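Carbonic anhydrase (Synechocystis sp., PDB 5SWC) catalyses the zinc-dependent, reversible hydration of carbon dioxide to hydrogencarbonate and, inside the carboxysome, supplies RuBisCO with carbon dioxide for photosynthetic fixation. Local coordinates at residues A[43-48]-A[71-76]; A[52-57]-A[101-106]; A[61-66]-A[201-206]; A[176-181]-A[227-232]. One frame throughout, in Å; residues are numbered along the deposited sequence. Where two conformers were deposited one is given.

Contact 1. Residues A[43-48]-A[71-76]; sequences EQLSHG and SEVGDL
Leu45, in the last part of helix 39-45, points its side chain at Val73 and Gly74, the two central residues of a type II beta turn running from Glu72 to Asp75. The CA atoms of Leu45 and Gly74 lie 7.0 Å apart. From CB, which faces the turn, the leucine chain leaves with CG anti to the carbonyl carbon (chi1 -71°), and CG then forks over the turn. One branch, CD1, rests 3.7 Å from the carbonyl O of Val73 and 3.9 Å from CG1 of the same residue; the other, CD2, comes within 4.2 Å of Gly74 CA. A branched apolar residue suits this place because its two methyls can meet two consecutive residues. Gly74 fits for two reasons: its positive phi belongs to the third position of a type II turn, and a CB there would come 3.1 Å from Leu45 CD2, too close for two carbons that are not bonded. Polar bonds hold the turn, most of them internal. The Asp75 N reaches the Glu72 O, the Asp75 OD2 in turn accepts from the Glu72 N, and Glu72 OE1 takes the Val73 N and, from outside the turn, the hydroxyl of Tyr34. A second subunit packs against the contact, where its Arg62 lies on Val73 and gives NH1 to the carbonyl O of Leu45. A type I turn carries the chain from Leu45 to Gly48, and within it His47 NE2 meets Glu43 OE2 at 2.7 Å, approaching from above the carboxylate plane with an N-H...O angle of 155°.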
# COMPACT_ATOMS: atom_id res chain seq x y z
N GLU A 43 -15.21 -10.33 -38.79
CA GLU A 43 -14.55 -9.28 -39.57
C GLU A 43 -14.96 -7.91 -39.03
O GLU A 43 -14.10 -7.04 -38.82
CB GLU A 43 -14.84 -9.42 -41.06
CG GLU A 43 -13.89 -8.54 -41.92
CD GLU A 43 -14.27 -7.07 -41.99
OE1 GLU A 43 -15.47 -6.78 -41.79
OE2 GLU A 43 -13.38 -6.21 -42.28
N GLN A 44 -16.24 -7.71 -38.77
CA GLN A 44 -16.71 -6.44 -38.25
C GLN A 44 -16.07 -6.16 -36.90
O GLN A 44 -15.57 -5.05 -36.64
CB GLN A 44 -18.23 -6.50 -38.12
CG GLN A 44 -18.93 -5.37 -37.37
CD GLN A 44 -20.37 -5.76 -36.98
OE1 GLN A 44 -21.13 -6.32 -37.79
NE2 GLN A 44 -20.74 -5.48 -35.72
N LEU A 45 -16.11 -7.16 -36.03
CA LEU A 45 -15.57 -7.01 -34.68
C LEU A 45 -14.08 -6.73 -34.69
O LEU A 45 -13.61 -6.09 -33.76
CB LEU A 45 -15.86 -8.25 -33.86
CG LEU A 45 -17.30 -8.45 -33.48
CD1 LEU A 45 -17.45 -9.81 -32.78
CD2 LEU A 45 -17.83 -7.32 -32.64
N SER A 46 -13.35 -7.15 -35.71
CA SER A 46 -11.91 -6.89 -35.77
C SER A 46 -11.59 -5.41 -35.82
O SER A 46 -10.45 -5.03 -35.59
CB SER A 46 -11.25 -7.60 -36.94
OG SER A 46 -11.49 -6.97 -38.17
N HIS A 47 -12.57 -4.58 -36.15
CA HIS A 47 -12.39 -3.14 -36.19
C HIS A 47 -12.68 -2.42 -34.90
O HIS A 47 -12.33 -1.23 -34.76
CB HIS A 47 -13.26 -2.54 -37.28
CG HIS A 47 -12.99 -3.09 -38.63
ND1 HIS A 47 -11.83 -2.80 -39.32
CD2 HIS A 47 -13.70 -3.93 -39.42
CE1 HIS A 47 -11.86 -3.42 -40.49
NE2 HIS A 47 -12.97 -4.12 -40.57
N GLY A 48 -13.28 -3.11 -33.95
CA GLY A 48 -13.58 -2.53 -32.66
C GLY A 48 -14.69 -3.23 -31.93
O GLY A 48 -15.59 -3.82 -32.54
N SER A 71 -25.68 -14.98 -25.42
CA SER A 71 -25.11 -13.77 -26.00
C SER A 71 -24.25 -14.09 -27.19
O SER A 71 -23.72 -15.19 -27.31
CB SER A 71 -24.28 -13.02 -24.99
OG SER A 71 -25.09 -12.36 -24.04
N GLU A 72 -24.17 -13.12 -28.09
CA GLU A 72 -23.28 -13.18 -29.22
C GLU A 72 -21.90 -12.64 -28.80
O GLU A 72 -21.78 -11.80 -27.94
CB GLU A 72 -23.86 -12.32 -30.36
CG GLU A 72 -23.08 -12.39 -31.64
CD GLU A 72 -23.00 -13.80 -32.17
OE1 GLU A 72 -21.99 -14.50 -31.85
OE2 GLU A 72 -23.96 -14.18 -32.91
N VAL A 73 -20.87 -13.08 -29.50
CA VAL A 73 -19.58 -12.48 -29.34
C VAL A 73 -19.70 -10.98 -29.63
O VAL A 73 -20.36 -10.55 -30.58
CB VAL A 73 -18.61 -13.13 -30.34
CG1 VAL A 73 -17.24 -12.62 -30.15
CG2 VAL A 73 -18.62 -14.66 -30.17
N GLY A 74 -19.07 -10.19 -28.76
CA GLY A 74 -19.13 -8.75 -28.86
C GLY A 74 -20.11 -8.12 -27.88
O GLY A 74 -20.13 -6.91 -27.71
N ASP A 75 -20.95 -8.92 -27.26
CA ASP A 75 -22.00 -8.38 -26.40
C ASP A 75 -21.56 -8.07 -24.97
O ASP A 75 -22.03 -7.08 -24.40
CB ASP A 75 -23.19 -9.35 -26.33
CG ASP A 75 -24.02 -9.43 -27.60
OD1 ASP A 75 -23.81 -8.68 -28.58
OD2 ASP A 75 -24.96 -10.29 -27.59
N LEU A 76 -20.76 -8.96 -24.37
CA LEU A 76 -20.45 -8.89 -22.92
C LEU A 76 -18.99 -8.65 -22.71
O LEU A 76 -18.15 -9.47 -23.13
CB LEU A 76 -20.82 -10.21 -22.23
CG LEU A 76 -22.27 -10.70 -22.36
CD1 LEU A 76 -22.44 -11.93 -21.47
CD2 LEU A 76 -23.27 -9.63 -21.99

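Contact 2. Residues A[52-57]-A[101-106]; sequences RILFIC and EYALVA
The strand residue Leu54 and the helix residue Ala103 mark the nearest approach of the two backbones, with 6.7 Å between their CA atoms, as a strand of the central sheet runs under a helix laid on its face. Both side chains point across the gap. Leu54 sets its CG anti to the backbone N (chi1 167°), which carries the two methyls away from the sheet toward the helix. CD1 faces the CB of Ala103 at 4.3 Å, while CD2 lies 4.2 Å from CD1 of Leu104, whose chain crosses that of Leu54 at about a right angle. The contact is wholly apolar, and the fit rests on the sizes of the side chains: alanine keeps the helix backbone near the sheet, and the longer leucine next to it bends its tip back to the strand. The Leu104 chi1 of -95° is off the usual staggered value, perhaps because this residue is packed from the sheet and helix 185-193 at once. On another flank of the helix, Glu101 turns from the strand and accepts the backbone N of Val139 of a second subunit. Around the contact, Leu54 is bonded through its backbone to strand 111-117, Phe77 of strand 76-81 packs on both Leu54 and Ala103, Ile109 comes in from a loop, and helix 185-193 flanks Leu104.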
# COMPACT_ATOMS: atom_id res chain seq x y z
N ARG A 52 -22.38 -3.62 -24.74
CA ARG A 52 -23.23 -2.70 -24.01
C ARG A 52 -23.40 -3.14 -22.54
O ARG A 52 -23.89 -2.34 -21.75
CB ARG A 52 -24.60 -2.59 -24.65
CG ARG A 52 -24.62 -2.41 -26.17
CD ARG A 52 -24.03 -1.09 -26.63
NE ARG A 52 -23.99 -0.06 -25.59
CZ ARG A 52 -23.14 0.96 -25.57
NH1 ARG A 52 -23.19 1.85 -24.59
NH2 ARG A 52 -22.24 1.10 -26.55
N ILE A 53 -22.87 -4.31 -22.19
CA ILE A 53 -23.00 -4.83 -20.82
C ILE A 53 -21.66 -5.20 -20.24
O ILE A 53 -20.84 -5.85 -20.90
CB ILE A 53 -23.95 -6.04 -20.78
CG1 ILE A 53 -25.31 -5.63 -21.35
CG2 ILE A 53 -24.02 -6.63 -19.35
CD1 ILE A 53 -26.30 -6.67 -21.40
N LEU A 54 -21.38 -4.76 -18.99
CA LEU A 54 -20.26 -5.20 -18.19
C LEU A 54 -20.76 -6.29 -17.25
O LEU A 54 -21.69 -6.06 -16.46
CB LEU A 54 -19.67 -4.06 -17.37
CG LEU A 54 -18.69 -4.45 -16.26
CD1 LEU A 54 -17.47 -5.19 -16.77
CD2 LEU A 54 -18.24 -3.20 -15.45
N PHE A 55 -20.25 -7.50 -17.44
CA PHE A 55 -20.72 -8.67 -16.70
C PHE A 55 -19.61 -9.15 -15.80
O PHE A 55 -18.54 -9.52 -16.27
CB PHE A 55 -21.15 -9.79 -17.70
CG PHE A 55 -22.09 -10.80 -17.16
CD1 PHE A 55 -21.62 -11.89 -16.44
CD2 PHE A 55 -23.43 -10.69 -17.40
CE1 PHE A 55 -22.51 -12.82 -15.94
CE2 PHE A 55 -24.33 -11.63 -16.88
CZ PHE A 55 -23.83 -12.69 -16.16
N ILE A 56 -19.83 -9.10 -14.49
CA ILE A 56 -18.85 -9.48 -13.48
C ILE A 56 -19.30 -10.79 -12.91
O ILE A 56 -20.43 -10.88 -12.40
CB ILE A 56 -18.78 -8.40 -12.37
CG1 ILE A 56 -18.36 -7.07 -12.94
CG2 ILE A 56 -17.88 -8.87 -11.23
CD1 ILE A 56 -18.80 -5.85 -12.13
N CYS A 57 -18.48 -11.83 -12.99
CA CYS A 57 -18.90 -13.11 -12.48
C CYS A 57 -17.75 -13.91 -11.93
O CYS A 57 -16.60 -13.47 -11.96
CB CYS A 57 -19.67 -13.86 -13.56
SG CYS A 57 -18.72 -14.51 -14.92
N GLU A 101 -13.42 0.55 -15.25
CA GLU A 101 -13.20 1.89 -15.76
C GLU A 101 -13.07 1.89 -17.28
O GLU A 101 -13.64 2.74 -17.98
CB GLU A 101 -11.95 2.49 -15.15
CG GLU A 101 -11.73 3.94 -15.55
CD GLU A 101 -10.46 4.47 -14.97
OE1 GLU A 101 -9.43 4.08 -15.50
OE2 GLU A 101 -10.50 5.23 -13.98
N TYR A 102 -12.34 0.92 -17.80
CA TYR A 102 -12.24 0.82 -19.27
C TYR A 102 -13.61 0.63 -19.92
O TYR A 102 -13.95 1.30 -20.90
CB TYR A 102 -11.28 -0.30 -19.66
CG TYR A 102 -10.94 -0.30 -21.12
CD1 TYR A 102 -10.03 0.61 -21.64
CD2 TYR A 102 -11.57 -1.15 -22.00
CE1 TYR A 102 -9.75 0.64 -23.02
CE2 TYR A 102 -11.28 -1.13 -23.33
CZ TYR A 102 -10.38 -0.25 -23.84
OH TYR A 102 -10.14 -0.25 -25.22
N ALA A 103 -14.39 -0.27 -19.36
CA ALA A 103 -15.73 -0.56 -19.88
C ALA A 103 -16.64 0.69 -19.89
O ALA A 103 -17.36 0.97 -20.85
CB ALA A 103 -16.34 -1.68 -19.07
N LEU A 104 -16.63 1.43 -18.78
CA LEU A 104 -17.50 2.58 -18.66
C LEU A 104 -17.00 3.79 -19.41
O LEU A 104 -17.78 4.49 -20.07
CB LEU A 104 -17.69 2.94 -17.18
CG LEU A 104 -18.92 2.35 -16.52
CD1 LEU A 104 -18.71 0.87 -16.36
CD2 LEU A 104 -19.17 3.00 -15.17
N VAL A 105 -15.70 4.06 -19.35
CA VAL A 105 -15.15 5.29 -19.88
C VAL A 105 -14.71 5.16 -21.34
O VAL A 105 -15.02 6.02 -22.17
CB VAL A 105 -13.99 5.79 -19.01
CG1 VAL A 105 -13.42 7.05 -19.61
CG2 VAL A 105 -14.50 6.05 -17.60
N ALA A 106 -13.99 4.10 -21.67
CA ALA A 106 -13.53 3.89 -23.04
C ALA A 106 -14.61 3.26 -23.91
O ALA A 106 -14.72 3.62 -25.11
CB ALA A 106 -12.30 3.03 -23.04

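Contact 3. Residues A[61-66]-A[201-206]; sequences SRVDPN and WIYRIE. With FMT (formic acid), chain L.
Arg62 and Val63 meet Ile205 and Tyr203 where the loop before helix 65-69 passes the end of strand 197-204. In the van der Waals packing, Ile205 CD1 sits 3.9 Å from Arg62 CB and lies over one face of the guanidinium, near its rim; the two side chains cross at about a right angle. Val63 CG2 lies at the edge of the tyrosine ring, 4.1 Å from Tyr203 CD2. That ring stands toward the loop because its CG is anti to the backbone N (chi1 168°). On the polar side, the ring presents CE2 in its own plane to the carbonyl O of Arg62 at 3.8 Å. One water donates to Arg62 O at 2.8 Å, bonds to Tyr203 OH at 3.1 Å and accepts weakly from Asp64 N, so a hydroxyl-bearing aromatic suits the place. Asp64 also caps helix 65-69 through Leu67 N. Two residues earlier on the strand, Trp201 NE1 donates to formic acid O2 at 3.0 Å (N-H...O 157°), and His199 and Gln224 also bind this small molecule, probably from the crystallisation liquor. With an alanine here, the formic acid would probably lose one of its donors and a gap would open beside Phe55, which packs on the indole. Among charges, the guanidinium of Arg62 is salt-bridged to Asp60. With Cys58, this pair makes the Cys-x-Asp-x-Arg signature of beta-class carbonic anhydrases, and Val63 and Ile205 both pack on the zinc ligand His117, so the contact belongs to the wall of the zinc site.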
# COMPACT_ATOMS: atom_id res chain seq x y z
N SER A 61 -15.64 -22.68 -13.01
CA SER A 61 -15.77 -23.30 -14.33
C SER A 61 -17.17 -23.66 -14.73
O SER A 61 -17.44 -23.94 -15.90
CB SER A 61 -14.85 -24.49 -14.43
OG SER A 61 -15.28 -25.52 -13.58
N ARG A 62 -18.07 -23.66 -13.77
CA ARG A 62 -19.47 -24.02 -14.00
C ARG A 62 -20.27 -22.84 -14.52
O ARG A 62 -21.44 -23.01 -14.89
CB ARG A 62 -20.12 -24.61 -12.75
CG ARG A 62 -19.40 -25.83 -12.24
CD ARG A 62 -19.86 -26.25 -10.88
NE ARG A 62 -19.40 -25.34 -9.85
CZ ARG A 62 -19.56 -25.52 -8.55
NH1 ARG A 62 -20.26 -26.56 -8.12
NH2 ARG A 62 -19.08 -24.67 -7.68
N VAL A 63 -19.68 -21.67 -14.53
CA VAL A 63 -20.34 -20.45 -14.96
C VAL A 63 -19.82 -20.02 -16.33
O VAL A 63 -18.60 -19.91 -16.55
CB VAL A 63 -20.07 -19.31 -13.93
CG1 VAL A 63 -20.72 -18.01 -14.42
CG2 VAL A 63 -20.54 -19.70 -12.56
N ASP A 64 -20.73 -19.81 -17.28
CA ASP A 64 -20.35 -19.33 -18.61
C ASP A 64 -21.34 -18.20 -18.97
O ASP A 64 -22.48 -18.47 -19.33
CB ASP A 64 -20.38 -20.45 -19.63
CG ASP A 64 -20.01 -19.97 -21.07
OD1 ASP A 64 -20.12 -18.75 -21.34
OD2 ASP A 64 -19.66 -20.83 -21.91
N PRO A 65 -20.94 -16.93 -18.84
CA PRO A 65 -21.90 -15.84 -18.98
C PRO A 65 -22.50 -15.77 -20.36
O PRO A 65 -23.69 -15.45 -20.51
CB PRO A 65 -21.09 -14.58 -18.69
CG PRO A 65 -19.79 -15.02 -18.37
CD PRO A 65 -19.62 -16.46 -18.40
N ASN A 66 -21.73 -16.03 -21.40
CA ASN A 66 -22.30 -16.00 -22.73
C ASN A 66 -23.29 -17.12 -22.98
O ASN A 66 -24.29 -16.93 -23.68
CB ASN A 66 -21.19 -15.98 -23.78
CG ASN A 66 -20.45 -14.64 -23.80
OD1 ASN A 66 -20.97 -13.66 -24.33
ND2 ASN A 66 -19.24 -14.61 -23.28
N TRP A 201 -27.33 -10.44 -9.90
CA TRP A 201 -27.91 -11.71 -10.35
C TRP A 201 -27.31 -12.87 -9.60
O TRP A 201 -26.11 -12.93 -9.42
CB TRP A 201 -27.65 -11.86 -11.83
CG TRP A 201 -28.55 -11.07 -12.73
CD1 TRP A 201 -29.45 -10.09 -12.37
CD2 TRP A 201 -28.71 -11.28 -14.14
NE1 TRP A 201 -30.15 -9.67 -13.49
CE2 TRP A 201 -29.71 -10.37 -14.57
CE3 TRP A 201 -28.11 -12.13 -15.05
CZ2 TRP A 201 -30.14 -10.31 -15.89
CZ3 TRP A 201 -28.54 -12.07 -16.39
CH2 TRP A 201 -29.54 -11.16 -16.78
N ILE A 202 -28.13 -13.82 -9.21
CA ILE A 202 -27.67 -15.09 -8.65
C ILE A 202 -27.99 -16.18 -9.68
O ILE A 202 -29.17 -16.43 -10.01
CB ILE A 202 -28.38 -15.46 -7.35
CG1 ILE A 202 -28.25 -14.39 -6.28
CG2 ILE A 202 -27.87 -16.82 -6.84
CD1 ILE A 202 -29.22 -14.59 -5.10
N TYR A 203 -26.94 -16.86 -10.17
CA TYR A 203 -27.12 -17.99 -11.10
C TYR A 203 -27.18 -19.28 -10.29
O TYR A 203 -26.23 -19.67 -9.61
CB TYR A 203 -25.98 -17.99 -12.11
CG TYR A 203 -25.86 -19.25 -12.95
CD1 TYR A 203 -26.96 -19.81 -13.59
CD2 TYR A 203 -24.64 -19.85 -13.14
CE1 TYR A 203 -26.84 -20.95 -14.36
CE2 TYR A 203 -24.50 -21.00 -13.89
CZ TYR A 203 -25.61 -21.54 -14.50
OH TYR A 203 -25.49 -22.67 -15.28
N ARG A 204 -28.33 -19.94 -10.34
CA ARG A 204 -28.58 -21.21 -9.65
C ARG A 204 -28.27 -22.33 -10.63
O ARG A 204 -29.04 -22.61 -11.57
CB ARG A 204 -30.01 -21.27 -9.13
CG ARG A 204 -30.27 -20.14 -8.22
CD ARG A 204 -31.63 -20.18 -7.60
NE ARG A 204 -31.68 -21.22 -6.58
CZ ARG A 204 -32.72 -22.02 -6.38
NH1 ARG A 204 -33.80 -21.89 -7.14
NH2 ARG A 204 -32.69 -22.92 -5.39
N ILE A 205 -27.14 -22.99 -10.41
CA ILE A 205 -26.58 -23.93 -11.39
C ILE A 205 -27.49 -25.14 -11.61
O ILE A 205 -27.86 -25.45 -12.74
CB ILE A 205 -25.20 -24.39 -10.92
CG1 ILE A 205 -24.18 -23.24 -10.90
CG2 ILE A 205 -24.68 -25.52 -11.84
CD1 ILE A 205 -22.92 -23.59 -10.20
N GLU A 206 -27.87 -25.86 -10.55
CA GLU A 206 -28.71 -27.05 -10.69
C GLU A 206 -30.09 -26.75 -11.25
O GLU A 206 -30.65 -27.53 -12.01
CB GLU A 206 -28.84 -27.75 -9.33
CG GLU A 206 -29.70 -29.01 -9.38
CD GLU A 206 -29.78 -29.77 -8.07
OE1 GLU A 206 -29.32 -29.26 -7.02
OE2 GLU A 206 -30.39 -30.85 -8.07
C FMT L . -32.87 -7.23 -13.68
O1 FMT L . -33.44 -8.33 -13.80
O2 FMT L . -31.78 -7.15 -13.05
O HOH W 1 -22.97 -21.87 -16.90

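Contact 4. Residues A[176-181]-A[227-232]; sequences TQLKNL and INALEP
The C-terminal segment comes back across the last turns of helix 162-181, joining it through an apolar pair and a salt bridge: Leu178 with Ala229, and Lys179 with Glu231. Leu178 CD1 presses on Ala229 CB at 3.6 Å, a tight fit that suits a residue as small as alanine. Just before it, Asn228 OD1 accepts from Leu230 N in the carbonyl plane at 3.0 Å, an Asx turn that shapes the bend of this loop. The longer side chains meet farther out. Lys179 bends at chi2 (-60°) to bring NZ within 3.1 Å of Glu231 OE1, arriving 45° above the carboxylate plane. The same ammonium is salt-bridged to Asp234 and bonded to Gln182 of another subunit; it is shared by two carboxylates that lie close to each other, whose repulsion it probably eases. A methionine here would probably leave Glu231 and Asp234 without their shared positive charge and Gln182 of the other subunit without this donor. Glu231 keeps a second partner, its OE2 receiving the Tyr213 hydroxyl. Around this junction, Leu178 packs on Val114 of strand 111-117 and Leu198 of strand 197-204, Tyr213 of strand 209-214 touches Ala229, and the backbone of Ala229 bonds to that of Leu198.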
# COMPACT_ATOMS: atom_id res chain seq x y z
N THR A 176 -23.08 -6.64 -1.37
CA THR A 176 -21.87 -5.93 -0.96
C THR A 176 -21.13 -5.36 -2.17
O THR A 176 -20.68 -4.23 -2.14
CB THR A 176 -20.95 -6.86 -0.17
OG1 THR A 176 -21.65 -7.24 1.03
CG2 THR A 176 -19.64 -6.25 0.18
N GLN A 177 -20.99 -6.16 -3.22
CA GLN A 177 -20.26 -5.65 -4.37
C GLN A 177 -20.98 -4.48 -5.03
O GLN A 177 -20.31 -3.59 -5.55
CB GLN A 177 -20.04 -6.76 -5.40
CG GLN A 177 -19.44 -8.03 -4.90
CD GLN A 177 -18.41 -7.81 -3.87
OE1 GLN A 177 -17.46 -7.03 -4.04
NE2 GLN A 177 -18.57 -8.48 -2.75
N LEU A 178 -22.30 -4.46 -4.98
CA LEU A 178 -23.05 -3.32 -5.50
C LEU A 178 -22.78 -2.07 -4.69
O LEU A 178 -22.69 -0.98 -5.25
CB LEU A 178 -24.54 -3.67 -5.53
CG LEU A 178 -24.87 -4.69 -6.61
CD1 LEU A 178 -26.16 -5.35 -6.31
CD2 LEU A 178 -24.90 -4.09 -7.98
N LYS A 179 -22.66 -2.18 -3.37
CA LYS A 179 -22.24 -1.04 -2.57
C LYS A 179 -20.82 -0.61 -2.90
O LYS A 179 -20.53 0.58 -3.02
CB LYS A 179 -22.36 -1.35 -1.08
CG LYS A 179 -23.77 -1.66 -0.55
CD LYS A 179 -24.71 -0.52 -0.76
CE LYS A 179 -26.09 -0.90 -0.24
NZ LYS A 179 -26.96 0.31 -0.29
N ASN A 180 -19.92 -1.57 -3.07
CA ASN A 180 -18.55 -1.26 -3.45
C ASN A 180 -18.47 -0.52 -4.78
O ASN A 180 -17.72 0.47 -4.93
CB ASN A 180 -17.71 -2.52 -3.49
CG ASN A 180 -17.53 -3.18 -2.12
OD1 ASN A 180 -17.86 -2.58 -1.09
ND2 ASN A 180 -16.98 -4.39 -2.10
N LEU A 181 -19.22 -1.00 -5.78
CA LEU A 181 -19.21 -0.37 -7.08
C LEU A 181 -19.59 1.12 -7.00
O LEU A 181 -19.07 1.94 -7.76
CB LEU A 181 -20.17 -1.10 -7.99
CG LEU A 181 -19.59 -2.34 -8.61
CD1 LEU A 181 -20.72 -3.18 -9.16
CD2 LEU A 181 -18.67 -2.03 -9.71
N ILE A 227 -36.54 -3.65 -13.45
CA ILE A 227 -35.96 -3.58 -12.13
C ILE A 227 -34.46 -3.44 -12.25
O ILE A 227 -33.85 -3.75 -13.26
CB ILE A 227 -36.27 -4.82 -11.25
CG1 ILE A 227 -35.59 -6.06 -11.82
CG2 ILE A 227 -37.76 -4.96 -11.06
CD1 ILE A 227 -35.81 -7.33 -10.99
N ASN A 228 -33.87 -2.98 -11.16
CA ASN A 228 -32.41 -2.94 -11.02
C ASN A 228 -32.12 -2.99 -9.54
O ASN A 228 -33.05 -3.01 -8.72
CB ASN A 228 -31.79 -1.74 -11.70
CG ASN A 228 -32.25 -0.46 -11.07
OD1 ASN A 228 -31.98 -0.18 -9.92
ND2 ASN A 228 -33.08 0.29 -11.81
N ALA A 229 -30.85 -3.06 -9.19
CA ALA A 229 -30.47 -3.37 -7.84
C ALA A 229 -30.34 -2.17 -6.92
O ALA A 229 -30.01 -2.36 -5.74
CB ALA A 229 -29.15 -4.12 -7.86
N LEU A 230 -30.52 -0.98 -7.47
CA LEU A 230 -30.34 0.23 -6.69
C LEU A 230 -31.44 0.37 -5.65
O LEU A 230 -32.61 0.23 -5.95
CB LEU A 230 -30.31 1.44 -7.62
CG LEU A 230 -29.19 1.46 -8.65
CD1 LEU A 230 -29.36 2.67 -9.57
CD2 LEU A 230 -27.84 1.50 -7.97
N GLU A 231 -31.06 0.67 -4.41
CA GLU A 231 -31.99 0.90 -3.32
C GLU A 231 -32.30 2.39 -3.23
O GLU A 231 -31.41 3.21 -2.97
CB GLU A 231 -31.37 0.38 -2.02
CG GLU A 231 -31.09 -1.13 -2.10
CD GLU A 231 -30.40 -1.71 -0.87
OE1 GLU A 231 -29.74 -0.98 -0.10
OE2 GLU A 231 -30.51 -2.95 -0.67
N PRO A 232 -33.57 2.77 -3.39
CA PRO A 232 -33.88 4.21 -3.48
C PRO A 232 -33.48 5.01 -2.26
O PRO A 232 -33.11 6.20 -2.37
CB PRO A 232 -35.40 4.23 -3.60
CG PRO A 232 -35.78 2.91 -4.08
CD PRO A 232 -34.76 1.91 -3.62

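In the fold
Read from the N terminus, contacts 1, 2 and 3 open in turn, at 43-48, 52-57 and 61-66, and close in the same order, at 71-76, 101-106 and 201-206, so each crosses the other two and none nests. Contact 4 starts at 176-181, inside the long loop of contact 3, and ends at 227-232 beyond it; these two cross, while contacts 1 and 2 have already closed. Contact 1 ties an N-terminal helix to the approach of strand 76-81, contact 2 a helix to the sheet, contact 3 the zinc-site loop to strand 197-204, and contact 4 the C-terminal segment to helix 162-181. Contacts 2 and 3 touch, Phe55 CD1 lying 3.5 Å from Pro65 CB.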